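Local coordinates for PTS EIIA type-4 domain-containing protein (Streptococcus agalactiae NEM316, PDB 4TKZ) that probably acts as a cytoplasmic EIIA component of a sugar phosphotransferase system, relaying phosphoryl groups for sugar uptake, at residues S41-Q49 against T68-E79. Residues are numbered along the deposited sequence; the frame is centred on the assembly and turned at random.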
ATOM      1  N   SER A  41       6.161   5.060  20.075  1.00 23.93           N
ATOM      2  CA  SER A  41       4.749   5.326  19.846  1.00 23.87           C
ATOM      3  C   SER A  41       4.417   6.785  20.179  1.00 23.85           C
ATOM      4  O   SER A  41       3.673   7.442  19.451  1.00 22.97           O
ATOM      5  CB  SER A  41       3.898   4.348  20.660  1.00 24.46           C
ATOM      6  OG  SER A  41       2.521   4.621  20.530  1.00 30.55           O
ATOM      7  N   ASN A  42       4.971   7.306  21.273  1.00 24.83           N
ATOM      8  CA  ASN A  42       4.702   8.696  21.617  1.00 20.14           C
ATOM      9  C   ASN A  42       5.202   9.663  20.535  1.00 19.94           C
ATOM     10  O   ASN A  42       4.582  10.704  20.295  1.00 23.34           O
ATOM     11  CB  ASN A  42       5.274   9.057  23.002  1.00 24.87           C
ATOM     12  CG  ASN A  42       4.727  10.371  23.536  1.00 24.92           C
ATOM     13  OD1 ASN A  42       5.406  11.398  23.505  1.00 30.94           O
ATOM     14  ND2 ASN A  42       3.487  10.347  24.008  1.00 24.33           N
ATOM     15  N   ASP A  43       6.302   9.313  19.875  1.00 21.25           N
ATOM     16  CA  ASP A  43       6.850  10.145  18.803  1.00 20.64           C
ATOM     17  C   ASP A  43       5.827  10.307  17.679  1.00 22.93           C
ATOM     18  O   ASP A  43       5.637  11.406  17.142  1.00 19.51           O
ATOM     19  CB  ASP A  43       8.128   9.530  18.235  1.00 27.52           C
ATOM     20  CG  ASP A  43       9.295   9.621  19.186  1.00 31.62           C
ATOM     21  OD1 ASP A  43       9.298  10.538  20.036  1.00 24.17           O
ATOM     22  OD2 ASP A  43      10.214   8.778  19.072  1.00 27.42           O
ATOM     23  N   VAL A  44       5.170   9.201  17.336  1.00 21.71           N
ATOM     24  CA  VAL A  44       4.089   9.213  16.354  1.00 21.60           C
ATOM     25  C   VAL A  44       2.927  10.065  16.843  1.00 21.67           C
ATOM     26  O   VAL A  44       2.348  10.840  16.078  1.00 20.12           O
ATOM     27  CB  VAL A  44       3.560   7.796  16.077  1.00 21.09           C
ATOM     28  CG1 VAL A  44       2.482   7.839  15.008  1.00 22.76           C
ATOM     29  CG2 VAL A  44       4.682   6.899  15.635  1.00 18.56           C
ATOM     30  N   ARG A  45       2.582   9.925  18.122  1.00 19.07           N
ATOM     31  CA  ARG A  45       1.485  10.699  18.684  1.00 20.17           C
ATOM     32  C   ARG A  45       1.769  12.190  18.614  1.00 18.19           C
ATOM     33  O   ARG A  45       0.885  12.969  18.267  1.00 20.19           O
ATOM     34  CB  ARG A  45       1.217  10.301  20.137  1.00 21.21           C
ATOM     35  CG  ARG A  45       0.100  11.102  20.779  1.00 26.13           C
ATOM     36  CD  ARG A  45      -0.278  10.484  22.110  1.00 25.69           C
ATOM     37  NE  ARG A  45      -1.119  11.362  22.910  1.00 26.38           N
ATOM     38  CZ  ARG A  45      -2.431  11.215  23.054  1.00 33.71           C
ATOM     39  NH1 ARG A  45      -3.110  12.059  23.820  1.00 30.18           N
ATOM     40  NH2 ARG A  45      -3.061  10.215  22.452  1.00 22.50           N
ATOM     41  N   VAL A  46       3.004  12.574  18.936  1.00 18.95           N
ATOM     42  CA  VAL A  46       3.413  13.979  18.931  1.00 21.19           C
ATOM     43  C   VAL A  46       3.307  14.533  17.523  1.00 21.39           C
ATOM     44  O   VAL A  46       2.769  15.623  17.304  1.00 22.13           O
ATOM     45  CB  VAL A  46       4.859  14.142  19.442  1.00 17.12           C
ATOM     46  CG1 VAL A  46       5.407  15.517  19.094  1.00 17.21           C
ATOM     47  CG2 VAL A  46       4.896  13.956  20.961  1.00 16.45           C
ATOM     48  N   ALA A  47       3.812  13.763  16.569  1.00 22.34           N
ATOM     49  CA  ALA A  47       3.774  14.177  15.174  1.00 17.97           C
ATOM     50  C   ALA A  47       2.340  14.358  14.688  1.00 19.53           C
ATOM     51  O   ALA A  47       2.016  15.357  14.029  1.00 21.06           O
ATOM     52  CB  ALA A  47       4.518  13.183  14.300  1.00 21.26           C
ATOM     53  N   LEU A  48       1.480  13.392  15.002  1.00 19.70           N
ATOM     54  CA  LEU A  48       0.090  13.458  14.545  1.00 15.97           C
ATOM     55  C   LEU A  48      -0.640  14.657  15.133  1.00 20.32           C
ATOM     56  O   LEU A  48      -1.308  15.385  14.398  1.00 18.51           O
ATOM     57  CB  LEU A  48      -0.660  12.157  14.841  1.00 17.78           C
ATOM     58  CG  LEU A  48      -2.054  12.002  14.227  1.00 21.78           C
ATOM     59  CD1 LEU A  48      -2.011  12.111  12.685  1.00 20.18           C
ATOM     60  CD2 LEU A  48      -2.666  10.675  14.627  1.00 22.57           C
ATOM     61  N   GLN A  49      -0.511  14.865  16.452  1.00 17.12           N
ATOM     62  CA  GLN A  49      -1.098  16.033  17.094  1.00 18.23           C
ATOM     63  C   GLN A  49      -0.730  17.309  16.370  1.00 15.35           C
ATOM     64  O   GLN A  49      -1.584  18.158  16.095  1.00 18.33           O
ATOM     65  CB  GLN A  49      -0.589  16.165  18.533  1.00 21.43           C
ATOM     66  CG  GLN A  49      -1.097  15.155  19.514  1.00 24.50           C
ATOM     67  CD  GLN A  49      -0.517  15.423  20.888  1.00 26.51           C
ATOM     68  OE1 GLN A  49       0.110  14.555  21.496  1.00 34.00           O
ATOM     69  NE2 GLN A  49      -0.692  16.645  21.367  1.00 26.88           N
ATOM     70  N   THR A  68       1.227   0.228  15.335  1.00 19.92           N
ATOM     71  CA  THR A  68       1.411   1.501  16.048  1.00 23.59           C
ATOM     72  C   THR A  68       0.795   2.710  15.328  1.00 18.74           C
ATOM     73  O   THR A  68       0.065   3.478  15.948  1.00 18.28           O
ATOM     74  CB  THR A  68       2.889   1.736  16.425  1.00 21.45           C
ATOM     75  OG1 THR A  68       3.278   0.745  17.380  1.00 24.60           O
ATOM     76  CG2 THR A  68       3.109   3.133  17.030  1.00 21.08           C
ATOM     77  N   PRO A  69       1.067   2.879  14.016  1.00 19.78           N
ATOM     78  CA  PRO A  69       0.408   3.990  13.323  1.00 14.25           C
ATOM     79  C   PRO A  69      -1.110   3.975  13.445  1.00 18.62           C
ATOM     80  O   PRO A  69      -1.708   5.040  13.631  1.00 18.28           O
ATOM     81  CB  PRO A  69       0.804   3.757  11.854  1.00 14.44           C
ATOM     82  CG  PRO A  69       2.132   3.116  11.935  1.00 15.91           C
ATOM     83  CD  PRO A  69       2.054   2.210  13.147  1.00 20.41           C
ATOM     84  N   PHE A  70      -1.729   2.804  13.318  1.00 17.29           N
ATOM     85  CA  PHE A  70      -3.179   2.731  13.388  1.00 16.77           C
ATOM     86  C   PHE A  70      -3.615   2.986  14.835  1.00 16.42           C
ATOM     87  O   PHE A  70      -4.531   3.776  15.095  1.00 20.97           O
ATOM     88  CB  PHE A  70      -3.669   1.361  12.930  1.00 14.10           C
ATOM     89  CG  PHE A  70      -5.149   1.173  13.064  1.00 21.82           C
ATOM     90  CD1 PHE A  70      -6.018   1.624  12.077  1.00 19.31           C
ATOM     91  CD2 PHE A  70      -5.675   0.547  14.189  1.00 21.36           C
ATOM     92  CE1 PHE A  70      -7.390   1.452  12.210  1.00 23.54           C
ATOM     93  CE2 PHE A  70      -7.039   0.366  14.329  1.00 22.87           C
ATOM     94  CZ  PHE A  70      -7.898   0.819  13.349  1.00 20.95           C
ATOM     95  N   ASN A  71      -2.952   2.321  15.771  1.00 18.48           N
ATOM     96  CA  ASN A  71      -3.314   2.445  17.190  1.00 15.65           C
ATOM     97  C   ASN A  71      -3.205   3.874  17.729  1.00 22.19           C
ATOM     98  O   ASN A  71      -4.122   4.380  18.393  1.00 20.73           O
ATOM     99  CB  ASN A  71      -2.459   1.498  18.045  1.00 19.76           C
ATOM    100  CG  ASN A  71      -2.779   0.028  17.803  1.00 23.39           C
ATOM    101  OD1 ASN A  71      -3.795  -0.321  17.198  1.00 22.51           O
ATOM    102  ND2 ASN A  71      -1.898  -0.846  18.281  1.00 24.44           N
ATOM    103  N   VAL A  72      -2.078   4.521  17.453  1.00 21.21           N
ATOM    104  CA  VAL A  72      -1.891   5.920  17.831  1.00 23.57           C
ATOM    105  C   VAL A  72      -2.915   6.826  17.158  1.00 23.26           C
ATOM    106  O   VAL A  72      -3.453   7.724  17.791  1.00 19.55           O
ATOM    107  CB  VAL A  72      -0.472   6.414  17.487  1.00 22.58           C
ATOM    108  CG1 VAL A  72      -0.406   7.930  17.498  1.00 22.78           C
ATOM    109  CG2 VAL A  72       0.547   5.838  18.448  1.00 22.01           C
ATOM    110  N   SER A  73      -3.171   6.603  15.868  1.00 18.88           N
ATOM    111  CA  SER A  73      -4.116   7.447  15.153  1.00 16.30           C
ATOM    112  C   SER A  73      -5.543   7.287  15.680  1.00 19.34           C
ATOM    113  O   SER A  73      -6.265   8.277  15.854  1.00 16.97           O
ATOM    114  CB  SER A  73      -4.059   7.158  13.649  1.00 16.58           C
ATOM    115  OG  SER A  73      -2.741   7.355  13.172  1.00 19.74           O
ATOM    116  N   SER A  74      -5.944   6.041  15.923  1.00 18.62           N
ATOM    117  CA  SER A  74      -7.278   5.737  16.410  1.00 21.11           C
ATOM    118  C   SER A  74      -7.526   6.352  17.784  1.00 19.05           C
ATOM    119  O   SER A  74      -8.600   6.897  18.035  1.00 22.25           O
ATOM    120  CB  SER A  74      -7.481   4.223  16.492  1.00 19.36           C
ATOM    121  OG  SER A  74      -7.542   3.658  15.196  1.00 34.31           O
ATOM    122  N   ALA A  75      -6.525   6.258  18.656  1.00 21.60           N
ATOM    123  CA  ALA A  75      -6.626   6.764  20.033  1.00 20.46           C
ATOM    124  C   ALA A  75      -6.802   8.271  20.059  1.00 25.00           C
ATOM    125  O   ALA A  75      -7.530   8.815  20.897  1.00 26.82           O
ATOM    126  CB  ALA A  75      -5.391   6.379  20.829  1.00 21.86           C
ATOM    127  N   LEU A  76      -6.114   8.947  19.148  1.00 24.29           N
ATOM    128  CA  LEU A  76      -6.154  10.393  19.090  1.00 22.48           C
ATOM    129  C   LEU A  76      -7.438  10.879  18.432  1.00 25.67           C
ATOM    130  O   LEU A  76      -7.909  11.971  18.734  1.00 28.96           O
ATOM    131  CB  LEU A  76      -4.933  10.929  18.348  1.00 30.36           C
ATOM    132  CG  LEU A  76      -4.638  12.413  18.554  1.00 32.37           C
ATOM    133  CD1 LEU A  76      -4.308  12.703  20.024  1.00 24.94           C
ATOM    134  CD2 LEU A  76      -3.502  12.859  17.639  1.00 27.99           C
ATOM    135  N   SER A  77      -8.008  10.069  17.537  1.00 22.73           N
ATOM    136  CA  SER A  77      -9.185  10.478  16.770  1.00 23.92           C
ATOM    137  C   SER A  77     -10.430  10.721  17.627  1.00 25.23           C
ATOM    138  O   SER A  77     -11.395  11.311  17.154  1.00 33.61           O
ATOM    139  CB  SER A  77      -9.528   9.431  15.712  1.00 24.28           C
ATOM    140  OG  SER A  77     -10.091   8.287  16.328  1.00 24.85           O
ATOM    141  N   VAL A  78     -10.421  10.258  18.870  1.00 24.64           N
ATOM    142  CA  VAL A  78     -11.602  10.410  19.723  1.00 25.39           C
ATOM    143  C   VAL A  78     -11.415  11.469  20.807  1.00 32.34           C
ATOM    144  O   VAL A  78     -12.223  11.561  21.738  1.00 31.82           O
ATOM    145  CB  VAL A  78     -12.006   9.072  20.379  1.00 25.39           C
ATOM    146  CG1 VAL A  78     -12.211   7.998  19.332  1.00 29.45           C
ATOM    147  CG2 VAL A  78     -10.947   8.624  21.377  1.00 25.53           C
ATOM    148  N   GLU A  79     -10.366  12.277  20.689  1.00 27.76           N
ATOM    149  CA  GLU A  79      -9.998  13.190  21.776  1.00 23.27           C
ATOM    150  C   GLU A  79     -10.370  14.642  21.504  1.00 29.82           C
ATOM    151  O   GLU A  79     -10.344  15.480  22.410  1.00 31.05           O
ATOM    152  CB  GLU A  79      -8.503  13.111  22.046  1.00 24.52           C
ATOM    153  CG  GLU A  79      -8.019  11.772  22.535  1.00 24.61           C
ATOM    154  CD  GLU A  79      -6.836  11.930  23.439  1.00 33.62           C
ATOM    155  OE1 GLU A  79      -7.027  12.493  24.535  1.00 39.75           O
ATOM    156  OE2 GLU A  79      -5.723  11.515  23.051  1.00 33.46           O
TER
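V72 fits its branched side chain against the turn of helix 41-52 formed by S41, V44 and R45. Its CG1 lies 3.6 Å from CA of R45 and also meets CG1 of V44, the two valine side chains crossing at a slant. The other branch, CG2, comes within 3.1 Å of OG of S41, a close approach of methyl to hydroxyl, while CG2 of T68 touches the same serine. Farther along, L48 and L76 lie alongside one another, pointing opposite ways, CG of L48 being 3.8 Å from CD2 of L76. L48 reaches on with CD2 to CA and OG of S73, and CG of Q49 lies across CD2 of L76.

The polar link lies at the far end. With CG anti to the backbone N and the chain extended as far as NE, R45 carries its guanidinium past L76, whose CD1 lies above one face, displaced toward its rim. NH1 gives OE2 of E79 a 2.8 Å salt-bridging hydrogen bond on the syn lone pair, near the guanidinium plane but bent (N-H...O 145°); NH2 adds a weak bond to the same oxygen. The two flat groups are 35° apart. A type I turn from L76 to E79 brings E79 round, and its side chain, bent at chi2, delivers the carboxylate.

Behind the first shell, OG of S73 donates to O of P69 at 2.6 Å, so its hydrogen is used within its own helix. V44 and P69 both rest on V7 of strand 3-9: these are neighbouring helices on one face of the parallel sheet, strand 57-62 between them in sequence, an alpha/beta arrangement as in EIIA-man domains. Their segment axes pass 9.4 Å apart at -50°. A buried valine-leucine core thus ends in an ion pair at its solvent-facing edge, where water probably weakens the pairing of charges.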